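Local coordinates for diaminobutyrate-pyruvate transaminase and L-2,4-diaminobutyrate decarboxylase (Vibrio parahaemolyticus, PDB 2QMA), which probably acts as a pyridoxal phosphate-dependent enzyme with transaminase and carbon-carbon lyase activities, the chain here being its C-terminal decarboxylase domain, at residues Ala120-Leu125 and Asp376-Phe381; Trp181-Leu186 and Pro197-Lys202; Lys443-Glu448 and Met491-Leu496. One frame throughout, in Å; residues are numbered along the deposited sequence.

Contact 1: Ala120-Leu125 and Asp376-Phe381; sequences AMIAAL and DALKVF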
ATOM      1  N   ALA A 120      -3.007 -15.549  -1.184  1.00 14.14           N
ATOM      2  CA  ALA A 120      -3.891 -16.265  -2.132  1.00 15.02           C
ATOM      3  C   ALA A 120      -5.364 -15.978  -1.872  1.00 15.69           C
ATOM      4  O   ALA A 120      -6.134 -15.716  -2.820  1.00 15.37           O
ATOM      5  CB  ALA A 120      -3.596 -17.803  -2.138  1.00 14.41           C
HETATM    6  N   MSE A 121      -5.741 -15.989  -0.593  1.00 15.13           N
HETATM    7  CA  MSE A 121      -7.107 -15.664  -0.188  0.60 15.41           C
HETATM    8  C   MSE A 121      -7.414 -14.163  -0.322  1.00 15.07           C
HETATM    9  O   MSE A 121      -8.484 -13.792  -0.777  1.00 15.48           O
HETATM   10  CB  MSE A 121      -7.386 -16.176   1.226  0.60 15.16           C
HETATM   11  CG  MSE A 121      -7.263 -17.691   1.329  0.60 15.32           C
HETATM   12 SE   MSE A 121      -7.352 -18.351   3.156  0.42 16.15          SE
HETATM   13  CE  MSE A 121      -9.244 -17.983   3.466  0.60 15.77           C
ATOM     14  N   ILE A 122      -6.455 -13.310   0.048  1.00 13.70           N
ATOM     15  CA  ILE A 122      -6.644 -11.870  -0.118  1.00 13.03           C
ATOM     16  C   ILE A 122      -6.948 -11.579  -1.600  1.00 13.12           C
ATOM     17  O   ILE A 122      -7.863 -10.842  -1.923  1.00 12.15           O
ATOM     18  CB  ILE A 122      -5.355 -11.047   0.328  1.00 13.62           C
ATOM     19  CG1 ILE A 122      -5.060 -11.267   1.842  1.00 13.43           C
ATOM     20  CG2 ILE A 122      -5.521  -9.548   0.015  1.00 13.53           C
ATOM     21  CD1 ILE A 122      -3.682 -10.833   2.363  1.00 12.01           C
ATOM     22  N   ALA A 123      -6.136 -12.132  -2.486  1.00 12.27           N
ATOM     23  CA  ALA A 123      -6.223 -11.823  -3.921  1.00 14.32           C
ATOM     24  C   ALA A 123      -7.580 -12.295  -4.517  1.00 14.17           C
ATOM     25  O   ALA A 123      -8.200 -11.613  -5.340  1.00 15.37           O
ATOM     26  CB  ALA A 123      -5.022 -12.491  -4.634  1.00 12.42           C
ATOM     27  N   ALA A 124      -8.052 -13.437  -4.041  1.00 13.92           N
ATOM     28  CA  ALA A 124      -9.264 -14.064  -4.560  1.00 14.19           C
ATOM     29  C   ALA A 124     -10.501 -13.343  -4.059  1.00 14.20           C
ATOM     30  O   ALA A 124     -11.464 -13.177  -4.792  1.00 13.93           O
ATOM     31  CB  ALA A 124      -9.307 -15.542  -4.208  1.00 14.33           C
ATOM     32  N   LEU A 125     -10.456 -12.877  -2.823  1.00 14.69           N
ATOM     33  CA  LEU A 125     -11.588 -12.125  -2.268  1.00 15.00           C
ATOM     34  C   LEU A 125     -11.579 -10.655  -2.687  1.00 15.93           C
ATOM     35  O   LEU A 125     -12.634 -10.032  -2.790  1.00 16.94           O
ATOM     36  CB  LEU A 125     -11.594 -12.206  -0.744  1.00 14.33           C
ATOM     37  CG  LEU A 125     -11.867 -13.612  -0.159  1.00 13.84           C
ATOM     38  CD1 LEU A 125     -11.619 -13.611   1.388  1.00 13.09           C
ATOM     39  CD2 LEU A 125     -13.249 -14.148  -0.559  1.00 13.16           C
ATOM     40  N   ASP A 376      -4.370  -6.811   4.228  1.00 11.38           N
ATOM     41  CA  ASP A 376      -3.104  -7.338   4.730  1.00 12.72           C
ATOM     42  C   ASP A 376      -3.163  -8.010   6.148  1.00 12.21           C
ATOM     43  O   ASP A 376      -2.314  -8.850   6.510  1.00 12.50           O
ATOM     44  CB  ASP A 376      -2.027  -6.233   4.725  1.00 13.87           C
ATOM     45  CG  ASP A 376      -1.641  -5.807   3.326  1.00 16.07           C
ATOM     46  OD1 ASP A 376      -1.474  -6.713   2.497  1.00 14.99           O
ATOM     47  OD2 ASP A 376      -1.534  -4.571   3.056  1.00 16.55           O
ATOM     48  N   ALA A 377      -4.141  -7.613   6.940  1.00 11.73           N
ATOM     49  CA  ALA A 377      -4.223  -8.064   8.338  1.00 11.58           C
ATOM     50  C   ALA A 377      -4.473  -9.575   8.355  1.00 11.76           C
ATOM     51  O   ALA A 377      -4.228 -10.237   9.377  1.00 11.98           O
ATOM     52  CB  ALA A 377      -5.323  -7.326   9.068  1.00 12.02           C
ATOM     53  N   LEU A 378      -4.922 -10.124   7.219  1.00 11.70           N
ATOM     54  CA  LEU A 378      -5.228 -11.582   7.150  1.00 11.80           C
ATOM     55  C   LEU A 378      -3.943 -12.358   7.364  1.00 13.30           C
ATOM     56  O   LEU A 378      -3.939 -13.369   8.062  1.00 14.71           O
ATOM     57  CB  LEU A 378      -5.955 -12.006   5.854  1.00 11.53           C
ATOM     58  CG  LEU A 378      -6.304 -13.524   5.735  1.00 11.19           C
ATOM     59  CD1 LEU A 378      -7.363 -13.954   6.755  1.00 10.53           C
ATOM     60  CD2 LEU A 378      -6.766 -13.961   4.302  1.00 10.47           C
ATOM     61  N   LYS A 379      -2.835 -11.832   6.829  1.00 13.47           N
ATOM     62  CA  LYS A 379      -1.526 -12.436   6.980  1.00 13.59           C
ATOM     63  C   LYS A 379      -1.205 -12.658   8.475  1.00 13.47           C
ATOM     64  O   LYS A 379      -0.860 -13.776   8.847  1.00 12.95           O
ATOM     65  CB  LYS A 379      -0.436 -11.562   6.360  1.00 13.69           C
ATOM     66  CG  LYS A 379      -0.628 -11.273   4.876  1.00 14.13           C
ATOM     67  CD  LYS A 379       0.268 -10.081   4.480  1.00 13.03           C
ATOM     68  CE  LYS A 379      -0.122  -9.555   3.170  1.00 16.96           C
ATOM     69  NZ  LYS A 379       0.920  -8.628   2.633  1.00 16.37           N
ATOM     70  N   VAL A 380      -1.318 -11.608   9.299  1.00 12.71           N
ATOM     71  CA  VAL A 380      -0.972 -11.730  10.715  1.00 13.42           C
ATOM     72  C   VAL A 380      -2.005 -12.647  11.397  1.00 13.89           C
ATOM     73  O   VAL A 380      -1.649 -13.456  12.273  1.00 15.27           O
ATOM     74  CB  VAL A 380      -0.908 -10.364  11.435  1.00 13.34           C
ATOM     75  CG1 VAL A 380      -0.453 -10.541  12.888  1.00 14.41           C
ATOM     76  CG2 VAL A 380       0.011  -9.367  10.697  1.00 14.12           C
ATOM     77  N   PHE A 381      -3.280 -12.508  11.031  1.00 13.48           N
ATOM     78  CA  PHE A 381      -4.355 -13.293  11.645  1.00 13.85           C
ATOM     79  C   PHE A 381      -4.057 -14.781  11.441  1.00 14.51           C
ATOM     80  O   PHE A 381      -4.122 -15.567  12.401  1.00 13.84           O
ATOM     81  CB  PHE A 381      -5.714 -12.863  11.059  1.00 13.13           C
ATOM     82  CG  PHE A 381      -6.916 -13.604  11.597  1.00 14.10           C
ATOM     83  CD1 PHE A 381      -7.440 -13.302  12.845  1.00 12.88           C
ATOM     84  CD2 PHE A 381      -7.583 -14.533  10.803  1.00 12.64           C
ATOM     85  CE1 PHE A 381      -8.592 -13.929  13.306  1.00 12.29           C
ATOM     86  CE2 PHE A 381      -8.728 -15.169  11.272  1.00 13.33           C
ATOM     87  CZ  PHE A 381      -9.232 -14.859  12.515  1.00 13.22           C
TER

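Contact 2: Trp181-Leu186 and Pro197-Lys202; sequences WIADKL and PDYADK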
ATOM      1  N   TRP A 181      -1.851  17.319  16.852  1.00 12.02           N
ATOM      2  CA  TRP A 181      -2.070  17.231  18.313  1.00 12.73           C
ATOM      3  C   TRP A 181      -1.509  18.507  18.984  1.00 13.30           C
ATOM      4  O   TRP A 181      -2.165  19.123  19.853  1.00 12.58           O
ATOM      5  CB  TRP A 181      -1.421  15.929  18.841  1.00 13.32           C
ATOM      6  CG  TRP A 181      -1.281  15.765  20.328  1.00 11.91           C
ATOM      7  CD1 TRP A 181      -2.178  15.243  21.196  1.00 14.49           C
ATOM      8  CD2 TRP A 181      -0.129  16.104  21.082  1.00 14.80           C
ATOM      9  NE1 TRP A 181      -1.657  15.239  22.473  1.00 14.45           N
ATOM     10  CE2 TRP A 181      -0.389  15.763  22.424  1.00 14.63           C
ATOM     11  CE3 TRP A 181       1.117  16.652  20.741  1.00 10.67           C
ATOM     12  CZ2 TRP A 181       0.564  15.943  23.446  1.00 14.78           C
ATOM     13  CZ3 TRP A 181       2.056  16.848  21.753  1.00 14.44           C
ATOM     14  CH2 TRP A 181       1.755  16.511  23.099  1.00 14.15           C
ATOM     15  N   ILE A 182      -0.312  18.916  18.564  1.00 11.55           N
ATOM     16  CA  ILE A 182       0.338  20.015  19.266  1.00 11.69           C
ATOM     17  C   ILE A 182      -0.368  21.336  18.926  1.00 12.40           C
ATOM     18  O   ILE A 182      -0.508  22.154  19.834  1.00 11.62           O
ATOM     19  CB  ILE A 182       1.847  20.157  18.948  1.00 11.91           C
ATOM     20  CG1 ILE A 182       2.529  21.108  19.977  1.00 12.38           C
ATOM     21  CG2 ILE A 182       2.095  20.662  17.531  1.00 13.54           C
ATOM     22  CD1 ILE A 182       2.438  20.647  21.440  1.00 12.10           C
ATOM     23  N   ALA A 183      -0.774  21.541  17.650  1.00 11.74           N
ATOM     24  CA  ALA A 183      -1.550  22.757  17.307  1.00 11.48           C
ATOM     25  C   ALA A 183      -2.867  22.794  18.067  1.00 12.72           C
ATOM     26  O   ALA A 183      -3.348  23.882  18.492  1.00 13.54           O
ATOM     27  CB  ALA A 183      -1.800  22.910  15.782  1.00 10.99           C
ATOM     28  N   ASP A 184      -3.485  21.629  18.246  1.00 12.11           N
ATOM     29  CA  ASP A 184      -4.752  21.584  19.010  1.00 14.31           C
ATOM     30  C   ASP A 184      -4.477  21.934  20.478  1.00 14.79           C
ATOM     31  O   ASP A 184      -5.219  22.688  21.122  1.00 15.88           O
ATOM     32  CB  ASP A 184      -5.377  20.194  18.932  1.00 14.27           C
ATOM     33  CG  ASP A 184      -6.665  20.099  19.741  1.00 16.42           C
ATOM     34  OD1 ASP A 184      -7.549  20.906  19.471  1.00 16.02           O
ATOM     35  OD2 ASP A 184      -6.748  19.269  20.665  1.00 17.44           O
ATOM     36  N   LYS A 185      -3.402  21.386  21.014  1.00 15.84           N
ATOM     37  CA  LYS A 185      -3.055  21.641  22.428  1.00 16.97           C
ATOM     38  C   LYS A 185      -2.662  23.117  22.663  1.00 16.87           C
ATOM     39  O   LYS A 185      -3.195  23.754  23.575  1.00 16.08           O
ATOM     40  CB  LYS A 185      -1.953  20.671  22.882  1.00 17.67           C
ATOM     41  CG  LYS A 185      -1.428  20.883  24.291  1.00 19.24           C
ATOM     42  CD  LYS A 185      -0.004  20.278  24.379  1.00 25.19           C
ATOM     43  CE  LYS A 185      -0.016  18.871  24.938  1.00 26.29           C
ATOM     44  NZ  LYS A 185      -0.857  18.692  26.165  1.00 27.78           N
ATOM     45  N   LEU A 186      -1.768  23.668  21.841  1.00 15.79           N
ATOM     46  CA  LEU A 186      -1.282  25.054  22.072  1.00 16.13           C
ATOM     47  C   LEU A 186      -2.323  26.179  21.837  1.00 17.10           C
ATOM     48  O   LEU A 186      -2.365  27.167  22.594  1.00 15.40           O
ATOM     49  CB  LEU A 186       0.048  25.327  21.312  1.00 15.98           C
ATOM     50  CG  LEU A 186       1.237  24.414  21.677  1.00 14.44           C
ATOM     51  CD1 LEU A 186       2.526  24.756  20.896  1.00 16.53           C
ATOM     52  CD2 LEU A 186       1.539  24.350  23.186  1.00 17.90           C
ATOM     53  N   PRO A 197      -0.601  26.330  11.709  1.00 15.57           N
ATOM     54  CA  PRO A 197      -0.654  27.586  12.496  1.00 15.92           C
ATOM     55  C   PRO A 197       0.528  28.531  12.164  1.00 16.25           C
ATOM     56  O   PRO A 197       1.554  28.071  11.617  1.00 15.38           O
ATOM     57  CB  PRO A 197      -0.627  27.057  13.943  1.00 16.29           C
ATOM     58  CG  PRO A 197       0.196  25.794  13.872  1.00 18.08           C
ATOM     59  CD  PRO A 197      -0.309  25.170  12.571  1.00 15.24           C
ATOM     60  N   ASP A 198       0.425  29.823  12.492  1.00 17.77           N
ATOM     61  CA  ASP A 198       1.546  30.771  12.206  1.00 19.32           C
ATOM     62  C   ASP A 198       2.849  30.458  12.948  1.00 18.77           C
ATOM     63  O   ASP A 198       3.925  30.815  12.492  1.00 19.35           O
ATOM     64  CB  ASP A 198       1.198  32.291  12.385  1.00 21.40           C
ATOM     65  CG  ASP A 198       2.380  33.235  11.863  1.00 22.90           C
ATOM     66  OD1 ASP A 198       2.692  33.209  10.655  1.00 26.82           O
ATOM     67  OD2 ASP A 198       3.041  33.966  12.652  1.00 27.77           O
ATOM     68  N   TYR A 199       2.758  29.756  14.075  1.00 17.91           N
ATOM     69  CA  TYR A 199       3.950  29.344  14.789  1.00 16.81           C
ATOM     70  C   TYR A 199       4.571  28.036  14.277  1.00 15.99           C
ATOM     71  O   TYR A 199       5.515  27.526  14.869  1.00 16.29           O
ATOM     72  CB  TYR A 199       3.656  29.253  16.295  1.00 16.71           C
ATOM     73  CG  TYR A 199       2.486  28.358  16.678  1.00 15.81           C
ATOM     74  CD1 TYR A 199       2.658  26.971  16.810  1.00 16.66           C
ATOM     75  CD2 TYR A 199       1.209  28.887  16.914  1.00 13.55           C
ATOM     76  CE1 TYR A 199       1.601  26.137  17.168  1.00 13.09           C
ATOM     77  CE2 TYR A 199       0.156  28.038  17.298  1.00 15.24           C
ATOM     78  CZ  TYR A 199       0.383  26.660  17.402  1.00 14.38           C
ATOM     79  OH  TYR A 199      -0.626  25.783  17.742  1.00 14.75           O
ATOM     80  N   ALA A 200       4.067  27.492  13.165  1.00 16.20           N
ATOM     81  CA  ALA A 200       4.595  26.203  12.646  1.00 15.80           C
ATOM     82  C   ALA A 200       6.113  26.203  12.408  1.00 15.26           C
ATOM     83  O   ALA A 200       6.758  25.149  12.470  1.00 14.28           O
ATOM     84  CB  ALA A 200       3.888  25.799  11.342  1.00 16.22           C
ATOM     85  N   ASP A 201       6.654  27.366  12.052  1.00 14.17           N
ATOM     86  CA  ASP A 201       8.083  27.487  11.709  1.00 15.02           C
ATOM     87  C   ASP A 201       8.973  27.170  12.923  1.00 13.52           C
ATOM     88  O   ASP A 201      10.167  26.913  12.797  1.00 13.54           O
ATOM     89  CB  ASP A 201       8.373  28.884  11.187  1.00 16.83           C
ATOM     90  CG  ASP A 201       8.363  29.963  12.302  1.00 20.99           C
ATOM     91  OD1 ASP A 201       7.310  30.234  12.950  1.00 26.40           O
ATOM     92  OD2 ASP A 201       9.437  30.564  12.524  1.00 31.47           O
ATOM     93  N   LYS A 202       8.364  27.220  14.099  1.00 13.47           N
ATOM     94  CA  LYS A 202       9.067  26.933  15.335  1.00 13.14           C
ATOM     95  C   LYS A 202       9.029  25.462  15.724  1.00 12.11           C
ATOM     96  O   LYS A 202       9.795  25.055  16.583  1.00 10.59           O
ATOM     97  CB  LYS A 202       8.506  27.786  16.481  1.00 13.89           C
ATOM     98  CG  LYS A 202       8.909  29.238  16.404  1.00 17.17           C
ATOM     99  CD  LYS A 202       7.844  30.073  17.112  1.00 22.62           C
ATOM    100  CE  LYS A 202       8.425  31.328  17.701  1.00 25.08           C
ATOM    101  NZ  LYS A 202       8.280  32.422  16.734  1.00 28.18           N
TER

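Contact 3: Lys443-Glu448 and Met491-Leu496; sequences KALRLE and MLAVEL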
ATOM      1  N   LYS A 443      33.863  -1.647  -1.222  1.00 26.78           N
ATOM      2  CA  LYS A 443      32.889  -1.197  -2.218  1.00 27.21           C
ATOM      3  C   LYS A 443      32.817  -2.117  -3.440  1.00 27.11           C
ATOM      4  O   LYS A 443      31.727  -2.498  -3.888  1.00 27.53           O
ATOM      5  CB  LYS A 443      33.182   0.235  -2.660  1.00 27.91           C
ATOM      6  CG  LYS A 443      32.681   1.240  -1.662  1.00 29.08           C
ATOM      7  CD  LYS A 443      32.156   2.474  -2.370  1.00 32.43           C
ATOM      8  CE  LYS A 443      33.153   3.594  -2.273  1.00 33.60           C
ATOM      9  NZ  LYS A 443      33.530   3.894  -0.860  1.00 32.47           N
ATOM     10  N   ALA A 444      33.977  -2.477  -3.971  1.00 26.18           N
ATOM     11  CA  ALA A 444      34.026  -3.254  -5.181  1.00 26.40           C
ATOM     12  C   ALA A 444      33.502  -4.675  -4.902  1.00 26.59           C
ATOM     13  O   ALA A 444      32.698  -5.199  -5.670  1.00 25.33           O
ATOM     14  CB  ALA A 444      35.433  -3.262  -5.744  1.00 25.61           C
ATOM     15  N   LEU A 445      33.893  -5.270  -3.772  1.00 26.07           N
ATOM     16  CA  LEU A 445      33.431  -6.621  -3.521  1.00 27.07           C
ATOM     17  C   LEU A 445      31.916  -6.686  -3.273  1.00 25.61           C
ATOM     18  O   LEU A 445      31.268  -7.632  -3.723  1.00 25.66           O
ATOM     19  CB  LEU A 445      34.261  -7.335  -2.449  1.00 27.41           C
ATOM     20  CG  LEU A 445      33.993  -7.270  -0.972  1.00 29.14           C
ATOM     21  CD1 LEU A 445      32.743  -8.113  -0.636  1.00 31.38           C
ATOM     22  CD2 LEU A 445      35.241  -7.799  -0.256  1.00 27.73           C
ATOM     23  N   ARG A 446      31.346  -5.665  -2.639  1.00 26.13           N
ATOM     24  CA  ARG A 446      29.903  -5.660  -2.472  1.00 25.86           C
ATOM     25  C   ARG A 446      29.133  -5.655  -3.802  1.00 25.39           C
ATOM     26  O   ARG A 446      28.216  -6.451  -3.990  1.00 24.49           O
ATOM     27  CB  ARG A 446      29.420  -4.532  -1.576  1.00 26.40           C
ATOM     28  CG  ARG A 446      27.966  -4.716  -1.262  1.00 27.63           C
ATOM     29  CD  ARG A 446      27.277  -3.456  -1.509  1.00 35.23           C
ATOM     30  NE  ARG A 446      25.963  -3.567  -2.123  1.00 37.02           N
ATOM     31  CZ  ARG A 446      25.613  -2.879  -3.203  1.00 38.61           C
ATOM     32  NH1 ARG A 446      26.487  -2.065  -3.790  1.00 38.22           N
ATOM     33  NH2 ARG A 446      24.395  -3.005  -3.696  1.00 41.18           N
ATOM     34  N   LEU A 447      29.506  -4.753  -4.712  1.00 25.57           N
ATOM     35  CA  LEU A 447      28.849  -4.676  -6.012  1.00 26.17           C
ATOM     36  C   LEU A 447      29.098  -5.927  -6.887  1.00 25.60           C
ATOM     37  O   LEU A 447      28.183  -6.448  -7.533  1.00 25.67           O
ATOM     38  CB  LEU A 447      29.287  -3.407  -6.739  1.00 26.39           C
ATOM     39  CG  LEU A 447      28.826  -3.313  -8.201  1.00 28.34           C
ATOM     40  CD1 LEU A 447      27.300  -3.207  -8.201  1.00 30.52           C
ATOM     41  CD2 LEU A 447      29.464  -2.110  -8.924  1.00 27.54           C
ATOM     42  N   GLU A 448      30.336  -6.416  -6.898  1.00 25.80           N
ATOM     43  CA  GLU A 448      30.668  -7.661  -7.603  1.00 26.26           C
ATOM     44  C   GLU A 448      29.928  -8.893  -7.072  1.00 24.88           C
ATOM     45  O   GLU A 448      29.453  -9.709  -7.852  1.00 24.54           O
ATOM     46  CB  GLU A 448      32.180  -7.912  -7.554  1.00 27.38           C
ATOM     47  CG  GLU A 448      32.930  -7.030  -8.500  1.00 30.57           C
ATOM     48  CD  GLU A 448      32.293  -7.076  -9.860  1.00 33.44           C
ATOM     49  OE1 GLU A 448      32.241  -8.187 -10.446  1.00 32.66           O
ATOM     50  OE2 GLU A 448      31.807  -6.012 -10.312  1.00 35.47           O
HETATM   51  N   MSE A 491      37.200 -15.018  -0.983  1.00 16.33           N
HETATM   52  CA  MSE A 491      37.660 -15.362  -2.332  1.00 18.32           C
HETATM   53  C   MSE A 491      37.461 -14.206  -3.316  1.00 18.88           C
HETATM   54  O   MSE A 491      38.346 -13.931  -4.114  1.00 19.28           O
HETATM   55  CB  MSE A 491      37.029 -16.660  -2.801  1.00 17.68           C
HETATM   56  CG  MSE A 491      37.340 -17.824  -1.854  1.00 18.33           C
HETATM   57 SE   MSE A 491      39.280 -18.084  -1.476  0.70 19.17          SE
HETATM   58  CE  MSE A 491      39.886 -18.039  -3.222  1.00  9.76           C
ATOM     59  N   LEU A 492      36.341 -13.484  -3.210  1.00 18.64           N
ATOM     60  CA  LEU A 492      36.149 -12.281  -4.025  1.00 20.12           C
ATOM     61  C   LEU A 492      37.231 -11.239  -3.721  1.00 20.78           C
ATOM     62  O   LEU A 492      37.842 -10.674  -4.636  1.00 21.28           O
ATOM     63  CB  LEU A 492      34.757 -11.665  -3.766  1.00 19.37           C
ATOM     64  CG  LEU A 492      33.584 -12.291  -4.499  1.00 20.09           C
ATOM     65  CD1 LEU A 492      32.304 -11.582  -4.096  1.00 26.31           C
ATOM     66  CD2 LEU A 492      33.749 -12.209  -6.040  1.00 25.17           C
ATOM     67  N   ALA A 493      37.460 -11.005  -2.434  1.00 21.14           N
ATOM     68  CA  ALA A 493      38.478 -10.069  -1.949  1.00 22.51           C
ATOM     69  C   ALA A 493      39.884 -10.399  -2.458  1.00 23.13           C
ATOM     70  O   ALA A 493      40.628  -9.499  -2.842  1.00 22.89           O
ATOM     71  CB  ALA A 493      38.469 -10.015  -0.447  1.00 21.82           C
ATOM     72  N   VAL A 494      40.233 -11.689  -2.470  1.00 25.05           N
ATOM     73  CA  VAL A 494      41.543 -12.164  -2.943  1.00 26.74           C
ATOM     74  C   VAL A 494      41.774 -11.752  -4.409  1.00 27.43           C
ATOM     75  O   VAL A 494      42.907 -11.495  -4.855  1.00 28.53           O
ATOM     76  CB  VAL A 494      41.670 -13.714  -2.749  1.00 26.47           C
ATOM     77  CG1 VAL A 494      42.777 -14.308  -3.594  1.00 28.50           C
ATOM     78  CG2 VAL A 494      41.897 -14.056  -1.275  1.00 27.68           C
ATOM     79  N   GLU A 495      40.686 -11.681  -5.155  1.00 27.60           N
ATOM     80  CA  GLU A 495      40.757 -11.401  -6.559  1.00 28.16           C
ATOM     81  C   GLU A 495      40.717  -9.911  -6.888  1.00 28.75           C
ATOM     82  O   GLU A 495      40.953  -9.521  -8.026  1.00 28.31           O
ATOM     83  CB  GLU A 495      39.660 -12.169  -7.288  1.00 28.77           C
ATOM     84  CG  GLU A 495      39.893 -13.712  -7.349  1.00 30.83           C
ATOM     85  CD  GLU A 495      41.263 -14.132  -7.923  1.00 30.90           C
ATOM     86  OE1 GLU A 495      41.707 -13.547  -8.932  1.00 33.27           O
ATOM     87  OE2 GLU A 495      41.902 -15.053  -7.377  1.00 31.80           O
ATOM     88  N   LEU A 496      40.446  -9.095  -5.875  1.00 29.20           N
ATOM     89  CA  LEU A 496      40.280  -7.654  -6.037  1.00 30.28           C
ATOM     90  C   LEU A 496      41.429  -6.882  -5.441  1.00 30.25           C
ATOM     91  O   LEU A 496      41.564  -5.700  -5.736  1.00 31.29           O
ATOM     92  CB  LEU A 496      38.983  -7.186  -5.360  1.00 29.98           C
ATOM     93  CG  LEU A 496      37.721  -7.629  -6.087  1.00 31.05           C
ATOM     94  CD1 LEU A 496      36.525  -7.313  -5.229  1.00 30.13           C
ATOM     95  CD2 LEU A 496      37.612  -6.980  -7.454  1.00 33.47           C
TER

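Contact 1: Ala120-Leu125 and Asp376-Phe381
I122 and L378 make the apolar centre of this helix pair, their side chains sliding past each other in opposite directions. The branch that touches is CD2 of L378, which lies 4.0 Å from I122 CG1 and 3.8 Å from CB of M121, a selenomethionine in this crystal. L378 CG stands anti to the backbone N (chi1 -180°), and the turn at chi2 (67°) then sets CD2 between M121 and I122. The second apolar patch is made by a lysine stem: I122 CD1 meets K379 CE at 3.9 Å and K379 CG at 4.0 Å, the two chains crossing at about a right angle. The segment axes pass at 10.3 Å and run 143° apart, closer to antiparallel than to perpendicular. In the fold, this joins helix 113-125 to helix 377-386, which also leans on helix 136-152 and on strand 160-164 of the large-domain sheet.

The polar interactions run along the second segment and beyond it. Extended beyond CG, K379 brings NZ to D376 OD1 at 3.1 Å, a salt bridge whose hydrogen bond is weak. NZ has a further salt bridge to E119 and hydrogen bonds to the carbonyls of S332 and T330, a plausible way of stabilising a buried ammonium. D376 is held in turn by R374 at OD1 and by the S332 hydroxyl at OD2.

Contact 2: Trp181-Leu186 and Pro197-Lys202
Y199 drives its phenol end first against residues 181-186 of helix 167-187, meeting A183 and L186 in different ways. At A183 the approach is edge-on: Y199 OH comes within 3.2 Å of A183 CA, which lies close to the ring plane, and within 3.7 Å of A183 CB. L186 arrives from another direction, its side chain running obliquely to the ring. Its CB sits 3.7 Å from Y199 OH, and its CD1 approaches Y199 CE1 at 4.1 Å, standing neither squarely over the face nor at the edge.

Y199 adopts the crowded first torsion, CG between the backbone N and the carbonyl carbon (chi1 55°), and its ring is backed from within its own segment. P197 CB lies 3.5 Å above one face, offset toward the rim, while P197 CG reaches across to A183 CB at 4.0 Å. Proline and phenol therefore share the small alanine as a common landing point, and A183 and P197 form the closest pair of CA atoms, 6.9 Å apart.

The hydroxyl, although close to A183 O, makes too poor an angle for a bond there; it is hydrogen-bonded to S187 OG, just beyond the segment. Around this, I182, L186 and Y199 all touch strand 258-265, and A183 and P197 both touch I191 of the short intervening helix. The contact thus closes the turn after helix 167-187, within the long crossover from strand 160-164 to strand 203-208 in the large-domain sheet of a fold-type I pyridoxal phosphate enzyme.

Contact 3: Lys443-Glu448 and Met491-Leu496
L445 meets L496 and A493 with different parts of its side chain, and these apolar touches account for much of the 250 Å² buried between the segments. L496 brings in a single methyl: CD1 rests 3.6 Å from L445 CB and equally close to L445 CA, so it presses on the root of the leucine and not on its branches. The same methyl also approaches A444 CB at 4.2 Å, settling over the helix surface between two successive residues. The branched end of L445 goes elsewhere. Its CG lies between the backbone N and the carbonyl carbon (chi1 88°), and from there CD2 meets A493 CB at 3.9 Å.

Side chain against backbone is a second kind of touch. L492 points toward the other helix and sends CD1 to within 4.1 Å of L445 O, a van der Waals approach to the carbonyl. The CA atoms of L445 and L492 are the nearest pair between the segments, 6.3 Å apart, a close spacing consistent with the small alanines A444 and A493 at the interface.

Polar interactions lie round the margin. E448 starts toward the partner helix, but its end turns away and OE1 forms a salt bridge with R452 further along its own helix.

Helix 438-452 and helix 479-495 are successive helices of the C-terminal part, linked through strands 458-462 and 465-471 of the four-stranded antiparallel sheet. L445 also packs on L468 of strand 465-471, which places this buried leucine between sheet and terminal helix. L492 continues along helix 438-452 to A449 and R452, while L496, the last modelled residue, extends the packing to L441.

In the fold
All three contacts are van der Waals packing between the segments, although in contact 2 a tyrosine hydroxyl oxygen makes the closest approaches. Contact 1 is wholly buried and joins two helices 251 residues apart in sequence; the second subunit covers other sides of its first helix, and an ion pair within its second segment, with further partners outside, flanks the apolar packing. Contact 2, much more local, lies near the large-domain periphery yet is still largely buried, with L186 at its exposed rim; it sets a loop against a helix. Contact 3 is partly buried and belongs to the C-terminal sheet-and-helix region, relying on leucines and alanines. They share no helix or strand: centres are 40 to 52 Å apart.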